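Local coordinates for DNA repair protein PprA (Deinococcus deserti, PDB 6MC8) that probably acts as a DNA-binding protein in the repair of radiation-induced DNA damage and in genome segregation, and forms a dimer, at residues Q71-R74 with L75-R79. The protein carries 2 engineered substitutions. Residues are numbered along the deposited sequence; the frame is centred on the assembly and turned at random.
Sequences QELR and LAHDR
The side chain of L73 swings away from its own backbone N (chi1 -180°), while the imidazole of H77 turns from its carbonyl carbon (chi1 -83°), and the two run side by side along helix 62-80, one turn apart. The leucine meets the ring through CD1, 3.7 Å from H77 NE2, while CD2 of the same ring lies 3.2 Å from L73 O. That carbonyl also accepts the backbone N-H of H77 at 3.0 Å, one of four successive i to i+4 bonds that run along the helix from Q71 to D78. The last of them, D78 N to R74 O, is 3.1 Å long and bent to 140° at the hydrogen. R74 O takes a second donor, a water at 2.9 Å that also donates to D78 OD1 and so bridges carboxylate and main chain. Replacing H77 by an alanine would remove the ring, and is likely to leave CD1 of L73 without its aromatic neighbour and to open a gap between H89, Y126 and W80. Y126 and W80 meet the imidazole edge-to-face, whereas H89, at the start of strand 89-95, stacks on it and accepts a bond from R74 NE through its carbonyl. E72 bonds to S50 and D51, A76 packs on V43 of helix 35-43, and D78 OD2 forms a salt bridge with R265 of strand 261-267.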
loop_
_atom_site.group_PDB
_atom_site.type_symbol
_atom_site.label_atom_id
_atom_site.label_comp_id
_atom_site.label_asym_id
_atom_site.label_seq_id
_atom_site.Cartn_x
_atom_site.Cartn_y
_atom_site.Cartn_z
ATOM N N GLN A 71 -9.937 -8.396 -21.985
ATOM C CA GLN A 71 -8.531 -8.043 -22.224
ATOM C C GLN A 71 -8.471 -6.894 -23.214
ATOM O O GLN A 71 -7.743 -5.985 -22.962
ATOM C CB GLN A 71 -7.728 -9.270 -22.641
ATOM C CG GLN A 71 -6.316 -8.949 -23.086
ATOM C CD GLN A 71 -5.505 -10.122 -23.569
ATOM O OE1 GLN A 71 -5.290 -10.318 -24.742
ATOM N NE2 GLN A 71 -5.023 -10.923 -22.648
ATOM N N GLU A 72 -9.303 -6.935 -24.241
ATOM C CA GLU A 72 -9.249 -5.920 -25.281
ATOM C C GLU A 72 -9.920 -4.628 -24.833
ATOM O O GLU A 72 -9.524 -3.540 -25.260
ATOM C CB GLU A 72 -9.886 -6.462 -26.555
ATOM C CG GLU A 72 -9.085 -7.581 -27.182
ATOM C CD GLU A 72 -9.736 -8.152 -28.418
ATOM O OE1 GLU A 72 -10.880 -7.771 -28.719
ATOM O OE2 GLU A 72 -9.101 -8.983 -29.094
ATOM N N LEU A 73 -10.932 -4.731 -23.969
ATOM C CA LEU A 73 -11.576 -3.543 -23.420
ATOM C C LEU A 73 -10.646 -2.792 -22.476
ATOM O O LEU A 73 -10.647 -1.557 -22.449
ATOM C CB LEU A 73 -12.862 -3.936 -22.700
ATOM C CG LEU A 73 -13.709 -2.845 -22.046
ATOM C CD1 LEU A 73 -14.335 -1.922 -23.068
ATOM C CD2 LEU A 73 -14.757 -3.466 -21.162
ATOM N N ARG A 74 -9.842 -3.517 -21.699
ATOM C CA ARG A 74 -8.911 -2.863 -20.787
ATOM C C ARG A 74 -7.741 -2.245 -21.540
ATOM O O ARG A 74 -7.208 -1.212 -21.123
ATOM C CB ARG A 74 -8.419 -3.859 -19.739
ATOM C CG ARG A 74 -9.472 -4.249 -18.723
ATOM C CD ARG A 74 -8.989 -5.355 -17.814
ATOM N NE ARG A 74 -10.022 -5.754 -16.870
ATOM C CZ ARG A 74 -9.938 -6.807 -16.066
ATOM N NH1 ARG A 74 -8.875 -7.592 -16.106
ATOM N NH2 ARG A 74 -10.935 -7.089 -15.243
ATOM N N LEU A 75 -7.330 -2.855 -22.651
ATOM C CA LEU A 75 -6.276 -2.262 -23.463
ATOM C C LEU A 75 -6.789 -1.036 -24.207
ATOM O O LEU A 75 -6.044 -0.075 -24.426
ATOM C CB LEU A 75 -5.710 -3.300 -24.432
ATOM C CG LEU A 75 -4.525 -2.856 -25.294
ATOM C CD1 LEU A 75 -3.365 -2.424 -24.417
ATOM C CD2 LEU A 75 -4.092 -3.953 -26.234
ATOM N N ALA A 76 -8.068 -1.043 -24.580
ATOM C CA ALA A 76 -8.650 0.121 -25.235
ATOM C C ALA A 76 -8.819 1.281 -24.263
ATOM O O ALA A 76 -8.660 2.442 -24.646
ATOM C CB ALA A 76 -9.985 -0.250 -25.875
ATOM N N HIS A 77 -9.130 0.989 -22.998
ATOM C CA HIS A 77 -9.271 2.060 -22.017
ATOM C C HIS A 77 -7.924 2.618 -21.584
ATOM O O HIS A 77 -7.850 3.755 -21.108
ATOM C CB HIS A 77 -10.066 1.592 -20.802
ATOM C CG HIS A 77 -11.544 1.647 -20.996
ATOM N ND1 HIS A 77 -12.229 2.838 -21.063
ATOM C CD2 HIS A 77 -12.473 0.672 -21.108
ATOM C CE1 HIS A 77 -13.514 2.594 -21.227
ATOM N NE2 HIS A 77 -13.689 1.287 -21.254
ATOM N N ASP A 78 -6.850 1.842 -21.738
ATOM C CA ASP A 78 -5.516 2.375 -21.487
ATOM C C ASP A 78 -5.140 3.411 -22.533
ATOM O O ASP A 78 -4.316 4.293 -22.280
ATOM C CB ASP A 78 -4.483 1.249 -21.479
ATOM C CG ASP A 78 -4.603 0.353 -20.279
ATOM O OD1 ASP A 78 -5.033 0.831 -19.215
ATOM O OD2 ASP A 78 -4.267 -0.837 -20.399
ATOM N N ARG A 79 -5.748 3.324 -23.709
ATOM C CA ARG A 79 -5.386 4.165 -24.831
ATOM C C ARG A 79 -6.403 5.262 -25.097
ATOM O O ARG A 79 -6.026 6.339 -25.562
ATOM C CB ARG A 79 -5.192 3.280 -26.056
ATOM C CG ARG A 79 -4.008 2.372 -25.873
ATOM C CD ARG A 79 -3.882 1.384 -26.977
ATOM N NE ARG A 79 -2.662 0.602 -26.856
ATOM C CZ ARG A 79 -2.287 -0.327 -27.722
ATOM N NH1 ARG A 79 -3.037 -0.587 -28.778
ATOM N NH2 ARG A 79 -1.158 -0.987 -27.533
HETATM O O HOH W 1 -7.322 0.121 -18.538
#